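Local coordinates for gamma-glutamyltranspeptidase (Streptomyces lincolnensis, PDB 6J3A), which belongs to the gamma-glutamyltranspeptidase family and probably acts as an N-terminal nucleophile enzyme related to LmbA, its own substrate being unestablished, at residues Q284-A287 and L288-P291; W509-H512 and F513-V517. One frame throughout, in Å; residues are numbered along the deposited sequence.

Contact 1: residues Q284-A287 and L288-P291; sequences QQLA and LLPP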
ATOM      1  N   GLN A 284     -31.201  -8.382   2.076  1.00 28.93           N
ATOM      2  CA  GLN A 284     -32.396  -8.055   2.880  1.00 29.68           C
ATOM      3  C   GLN A 284     -32.322  -6.661   3.485  1.00 30.59           C
ATOM      4  O   GLN A 284     -33.331  -5.968   3.585  1.00 31.95           O
ATOM      5  CB  GLN A 284     -32.624  -9.086   3.990  1.00 28.90           C
ATOM      6  CG  GLN A 284     -33.268 -10.377   3.498  1.00 28.75           C
ATOM      7  CD  GLN A 284     -34.006 -11.142   4.572  1.00 28.74           C
ATOM      8  OE1 GLN A 284     -33.733 -12.318   4.790  1.00 29.28           O
ATOM      9  NE2 GLN A 284     -34.951 -10.480   5.249  1.00 28.03           N
ATOM     10  N   GLN A 285     -31.124  -6.254   3.880  1.00 32.05           N
ATOM     11  CA  GLN A 285     -30.915  -4.899   4.386  1.00 32.95           C
ATOM     12  C   GLN A 285     -31.174  -3.818   3.329  1.00 32.40           C
ATOM     13  O   GLN A 285     -31.698  -2.748   3.650  1.00 31.96           O
ATOM     14  CB  GLN A 285     -29.514  -4.763   4.972  1.00 33.32           C
ATOM     15  CG  GLN A 285     -29.368  -5.448   6.322  1.00 33.94           C
ATOM     16  CD  GLN A 285     -27.929  -5.476   6.797  1.00 33.69           C
ATOM     17  OE1 GLN A 285     -27.462  -4.538   7.431  1.00 34.04           O
ATOM     18  NE2 GLN A 285     -27.221  -6.552   6.488  1.00 32.72           N
ATOM     19  N   LEU A 286     -30.821  -4.124   2.081  1.00 31.77           N
ATOM     20  CA  LEU A 286     -31.029  -3.225   0.944  1.00 31.75           C
ATOM     21  C   LEU A 286     -32.497  -3.128   0.576  1.00 31.98           C
ATOM     22  O   LEU A 286     -33.008  -2.033   0.309  1.00 32.95           O
ATOM     23  CB  LEU A 286     -30.258  -3.728  -0.282  1.00 31.49           C
ATOM     24  CG  LEU A 286     -28.743  -3.598  -0.273  1.00 30.80           C
ATOM     25  CD1 LEU A 286     -28.159  -4.321  -1.474  1.00 30.75           C
ATOM     26  CD2 LEU A 286     -28.335  -2.140  -0.293  1.00 31.20           C
ATOM     27  N   ALA A 287     -33.159  -4.286   0.543  1.00 30.40           N
ATOM     28  CA  ALA A 287     -34.608  -4.356   0.332  1.00 29.92           C
ATOM     29  C   ALA A 287     -35.435  -3.619   1.394  1.00 29.19           C
ATOM     30  O   ALA A 287     -36.533  -3.151   1.119  1.00 29.39           O
ATOM     31  CB  ALA A 287     -35.048  -5.800   0.253  1.00 29.72           C
ATOM     32  N   LEU A 288     -34.898  -3.520   2.598  1.00 29.75           N
ATOM     33  CA  LEU A 288     -35.559  -2.799   3.692  1.00 31.20           C
ATOM     34  C   LEU A 288     -35.579  -1.293   3.516  1.00 31.73           C
ATOM     35  O   LEU A 288     -36.453  -0.619   4.063  1.00 32.06           O
ATOM     36  CB  LEU A 288     -34.893  -3.135   5.042  1.00 31.07           C
ATOM     37  CG  LEU A 288     -35.600  -3.997   6.099  1.00 31.33           C
ATOM     38  CD1 LEU A 288     -36.858  -4.687   5.622  1.00 31.43           C
ATOM     39  CD2 LEU A 288     -34.631  -5.028   6.664  1.00 32.10           C
ATOM     40  N   LEU A 289     -34.625  -0.766   2.761  1.00 32.04           N
ATOM     41  CA  LEU A 289     -34.416   0.668   2.712  1.00 32.57           C
ATOM     42  C   LEU A 289     -35.555   1.383   1.992  1.00 32.68           C
ATOM     43  O   LEU A 289     -36.093   0.852   1.029  1.00 32.20           O
ATOM     44  CB  LEU A 289     -33.090   0.975   2.016  1.00 32.26           C
ATOM     45  CG  LEU A 289     -31.833   0.428   2.706  1.00 31.60           C
ATOM     46  CD1 LEU A 289     -30.635   0.508   1.767  1.00 31.61           C
ATOM     47  CD2 LEU A 289     -31.549   1.142   4.022  1.00 30.92           C
ATOM     48  N   PRO A 290     -35.936   2.581   2.474  1.00 33.39           N
ATOM     49  CA  PRO A 290     -36.829   3.394   1.663  1.00 34.05           C
ATOM     50  C   PRO A 290     -36.094   3.992   0.454  1.00 34.75           C
ATOM     51  O   PRO A 290     -34.859   4.044   0.435  1.00 33.36           O
ATOM     52  CB  PRO A 290     -37.282   4.499   2.627  1.00 33.97           C
ATOM     53  CG  PRO A 290     -36.198   4.606   3.635  1.00 33.89           C
ATOM     54  CD  PRO A 290     -35.611   3.230   3.759  1.00 34.07           C
ATOM     55  N   PRO A 291     -36.849   4.451  -0.556  1.00 37.00           N
ATOM     56  CA  PRO A 291     -36.202   5.066  -1.719  1.00 37.75           C
ATOM     57  C   PRO A 291     -35.427   6.348  -1.397  1.00 38.05           C
ATOM     58  O   PRO A 291     -34.431   6.634  -2.059  1.00 38.35           O
ATOM     59  CB  PRO A 291     -37.371   5.345  -2.674  1.00 38.53           C
ATOM     60  CG  PRO A 291     -38.615   5.266  -1.850  1.00 38.30           C
ATOM     61  CD  PRO A 291     -38.313   4.345  -0.712  1.00 38.30           C
TER
HETATM   62  O   HOH W   1     -35.074  -0.388  -0.958  1.00 24.81           O

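Contact 2: residues W509-H512 and F513-V517; sequences WQLH and FFLAV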
ATOM      1  N   TRP A 509     -20.644  -4.597   8.005  1.00 29.33           N
ATOM      2  CA  TRP A 509     -19.562  -3.744   7.560  1.00 29.90           C
ATOM      3  C   TRP A 509     -19.603  -3.545   6.053  1.00 29.95           C
ATOM      4  O   TRP A 509     -19.434  -2.426   5.574  1.00 31.21           O
ATOM      5  CB  TRP A 509     -18.220  -4.341   7.989  1.00 29.20           C
ATOM      6  CG  TRP A 509     -17.921  -4.225   9.465  1.00 28.10           C
ATOM      7  CD1 TRP A 509     -18.426  -3.309  10.363  1.00 27.75           C
ATOM      8  CD2 TRP A 509     -16.993  -5.026  10.195  1.00 28.06           C
ATOM      9  NE1 TRP A 509     -17.889  -3.525  11.615  1.00 27.53           N
ATOM     10  CE2 TRP A 509     -16.997  -4.562  11.536  1.00 27.53           C
ATOM     11  CE3 TRP A 509     -16.157  -6.104   9.848  1.00 27.83           C
ATOM     12  CZ2 TRP A 509     -16.207  -5.144  12.526  1.00 27.32           C
ATOM     13  CZ3 TRP A 509     -15.362  -6.670  10.823  1.00 27.05           C
ATOM     14  CH2 TRP A 509     -15.398  -6.195  12.153  1.00 27.79           C
ATOM     15  N   GLN A 510     -19.850  -4.629   5.324  1.00 29.51           N
ATOM     16  CA  GLN A 510     -19.970  -4.566   3.872  1.00 29.54           C
ATOM     17  C   GLN A 510     -21.153  -3.722   3.421  1.00 30.87           C
ATOM     18  O   GLN A 510     -21.027  -2.973   2.453  1.00 31.76           O
ATOM     19  CB  GLN A 510     -20.082  -5.962   3.259  1.00 28.62           C
ATOM     20  CG  GLN A 510     -18.752  -6.643   3.069  1.00 27.88           C
ATOM     21  CD  GLN A 510     -18.896  -8.089   2.657  1.00 28.63           C
ATOM     22  OE1 GLN A 510     -19.216  -8.964   3.483  1.00 29.84           O
ATOM     23  NE2 GLN A 510     -18.651  -8.362   1.374  1.00 27.31           N
ATOM     24  N   LEU A 511     -22.298  -3.853   4.097  1.00 31.51           N
ATOM     25  CA  LEU A 511     -23.447  -3.001   3.790  1.00 31.29           C
ATOM     26  C   LEU A 511     -23.080  -1.530   3.952  1.00 29.76           C
ATOM     27  O   LEU A 511     -23.386  -0.722   3.080  1.00 28.31           O
ATOM     28  CB  LEU A 511     -24.667  -3.304   4.661  1.00 32.50           C
ATOM     29  CG  LEU A 511     -25.832  -2.376   4.245  1.00 33.80           C
ATOM     30  CD1 LEU A 511     -26.709  -3.043   3.203  1.00 34.27           C
ATOM     31  CD2 LEU A 511     -26.641  -1.882   5.430  1.00 34.30           C
ATOM     32  N   HIS A 512     -22.421  -1.191   5.056  1.00 28.75           N
ATOM     33  CA  HIS A 512     -22.046   0.209   5.292  1.00 27.78           C
ATOM     34  C   HIS A 512     -21.087   0.670   4.188  1.00 26.88           C
ATOM     35  O   HIS A 512     -21.290   1.723   3.566  1.00 26.90           O
ATOM     36  CB  HIS A 512     -21.447   0.415   6.692  1.00 27.43           C
ATOM     37  CG  HIS A 512     -22.221  -0.261   7.782  1.00 26.43           C
ATOM     38  ND1 HIS A 512     -23.574  -0.488   7.691  1.00 26.19           N
ATOM     39  CD2 HIS A 512     -21.832  -0.785   8.968  1.00 25.45           C
ATOM     40  CE1 HIS A 512     -23.986  -1.115   8.779  1.00 25.75           C
ATOM     41  NE2 HIS A 512     -22.947  -1.307   9.569  1.00 25.06           N
ATOM     42  N   PHE A 513     -20.083  -0.154   3.914  1.00 25.57           N
ATOM     43  CA  PHE A 513     -19.116   0.112   2.847  1.00 25.19           C
ATOM     44  C   PHE A 513     -19.766   0.331   1.483  1.00 25.87           C
ATOM     45  O   PHE A 513     -19.557   1.373   0.860  1.00 25.72           O
ATOM     46  CB  PHE A 513     -18.146  -1.055   2.758  1.00 24.57           C
ATOM     47  CG  PHE A 513     -17.292  -1.048   1.537  1.00 23.23           C
ATOM     48  CD1 PHE A 513     -16.255  -0.148   1.418  1.00 23.14           C
ATOM     49  CD2 PHE A 513     -17.516  -1.956   0.516  1.00 22.94           C
ATOM     50  CE1 PHE A 513     -15.447  -0.148   0.294  1.00 23.28           C
ATOM     51  CE2 PHE A 513     -16.715  -1.964  -0.610  1.00 22.72           C
ATOM     52  CZ  PHE A 513     -15.677  -1.059  -0.721  1.00 22.98           C
ATOM     53  N   PHE A 514     -20.543  -0.652   1.033  1.00 26.62           N
ATOM     54  CA  PHE A 514     -21.190  -0.592  -0.280  1.00 27.88           C
ATOM     55  C   PHE A 514     -22.078   0.632  -0.453  1.00 27.89           C
ATOM     56  O   PHE A 514     -22.064   1.248  -1.516  1.00 27.33           O
ATOM     57  CB  PHE A 514     -22.018  -1.838  -0.547  1.00 29.19           C
ATOM     58  CG  PHE A 514     -22.897  -1.727  -1.765  1.00 30.03           C
ATOM     59  CD1 PHE A 514     -22.413  -2.084  -3.020  1.00 30.11           C
ATOM     60  CD2 PHE A 514     -24.208  -1.267  -1.652  1.00 30.46           C
ATOM     61  CE1 PHE A 514     -23.220  -1.991  -4.136  1.00 31.20           C
ATOM     62  CE2 PHE A 514     -25.017  -1.166  -2.765  1.00 31.03           C
ATOM     63  CZ  PHE A 514     -24.524  -1.529  -4.010  1.00 31.66           C
ATOM     64  N   LEU A 515     -22.866   0.964   0.567  1.00 28.37           N
ATOM     65  CA  LEU A 515     -23.659   2.208   0.534  1.00 29.48           C
ATOM     66  C   LEU A 515     -22.768   3.457   0.467  1.00 30.19           C
ATOM     67  O   LEU A 515     -23.036   4.399  -0.294  1.00 31.00           O
ATOM     68  CB  LEU A 515     -24.621   2.304   1.730  1.00 29.52           C
ATOM     69  CG  LEU A 515     -25.796   1.314   1.765  1.00 29.52           C
ATOM     70  CD1 LEU A 515     -26.642   1.538   3.007  1.00 29.58           C
ATOM     71  CD2 LEU A 515     -26.673   1.410   0.531  1.00 29.86           C
ATOM     72  N   ALA A 516     -21.702   3.466   1.252  1.00 30.39           N
ATOM     73  CA  ALA A 516     -20.754   4.566   1.173  1.00 29.88           C
ATOM     74  C   ALA A 516     -20.193   4.699  -0.245  1.00 29.66           C
ATOM     75  O   ALA A 516     -20.179   5.800  -0.789  1.00 32.86           O
ATOM     76  CB  ALA A 516     -19.646   4.395   2.189  1.00 29.44           C
ATOM     77  N   VAL A 517     -19.788   3.590  -0.863  1.00 27.65           N
ATOM     78  CA  VAL A 517     -19.280   3.633  -2.243  1.00 27.21           C
ATOM     79  C   VAL A 517     -20.296   4.277  -3.196  1.00 28.03           C
ATOM     80  O   VAL A 517     -19.941   5.091  -4.037  1.00 28.73           O
ATOM     81  CB  VAL A 517     -18.909   2.235  -2.789  1.00 26.46           C
ATOM     82  CG1 VAL A 517     -18.517   2.315  -4.264  1.00 26.13           C
ATOM     83  CG2 VAL A 517     -17.773   1.613  -1.985  1.00 26.21           C
TER

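Contact 1: residues Q284-A287 and L288-P291
L289 folds back against the last turn of helix 280-288 and meets L286 through one pair of methyls, CD2 of L286 lying 4.1 Å from CD1 of L289. The two side chains pass at a slant, and CD1 of L289 also lies against CA and O of L286, both at 3.8 Å. Closer in, CG of L289 rests 3.3 Å from the carbonyl O of Q285. That position follows from its first torsion (-62°), which puts CG next to L289's own N and opposite its carbonyl carbon, over the helix terminus. Cutting this side chain back to alanine removes CG and both methyls, and would probably cost L286 CD2 this one neighbour and uncover the Q285 carbonyl.

The backbone supplies the frame. N of L289 donates to O of L286 at 3.2 Å, a bond three residues back that comes in 65° above the carbonyl plane, off the lone pairs. One residue earlier, the bond from N of L288 to O of Q284 is weak because it is bent (135° at the hydrogen), although N and O are 3.1 Å apart. A water donates to O of L286 (2.9 Å) and to O of L289 (2.6 Å); with the amide of L289, it gives the L286 carbonyl two donors.

Farther out, W265 and L305 touch the L289 side chain, while R341 takes the carbonyl of L288 through NE. The Q284 amide is held by Y320 and D315. Beyond L289 the chain runs extended into P290 and P291, whose nitrogens carry no hydrogen to donate. This is a C-terminal helix end, with a 3-10-type bond and a bridging water at the exit into a proline-containing loop.

Contact 2: residues W509-H512 and F513-V517
L515 packs beside L511 one helical turn earlier, the two side chains running alongside each other and pointing the same way. From the backbone outward, CB of L515 sits 3.5 Å from the carbonyl O of L511, and CG stays over that oxygen at 3.4 Å. With CG beside its own backbone N (chi1 -69°) and the chain extended beyond it, CD1 reaches CG of L511 at 4.2 Å, while CD2 turns to L286 on helix 280-288. The same L511 oxygen accepts N of L515 at 3.1 Å in a nearly straight bond (169°), so hydrocarbon shields a carbonyl that is already paired.

The neighbouring bonds repeat this pattern: F513 to W509, F514 to Q510 and A516 to H512 each join N to the carbonyl O four residues back. F513, whose chi1 of 168° sets CG opposite its backbone N, carries its ring away from the L511-L515 pair. The carbonyl O of Q510 lies near the plane of that ring, at the edge, whereas CG2 of V517 sits 3.6 Å above one face, displaced toward the rim. F498 of strand 493-499 meets that ring, F514 meets W268 edge-to-face, and the H512 ring stacks on W538.

Regular alpha-helical bonding thus satisfies these four buried carbonyls inside the helix, leaving leucine methyls and aromatic rings to make apolar contacts with its surroundings, apart from W509, whose NE1 bonds E586.

Overall arrangement
Contact 1 ends helix 280-288 and contact 2 lies within helix 506-519; their centres are 13 Å apart, but their side chains touch. CD2 of L286 is the common point, 4.0 Å from CD1 of L511 and 4.0 Å from CD2 of L515. CD1 of L289 approaches CD2 of L515 at 4.2 Å, and OE1 of Q285 packs 3.4 Å from CD2 of L511. NE2 of Q285 bonds the V281 carbonyl of its own helix and the D507 carbonyl of helix 506-519. Both helices also rest on beta strands, 256-265 and 493-499, consistent with a helical layer of the Ntn-hydrolase fold; the geometry assigns neither contact a catalytic role.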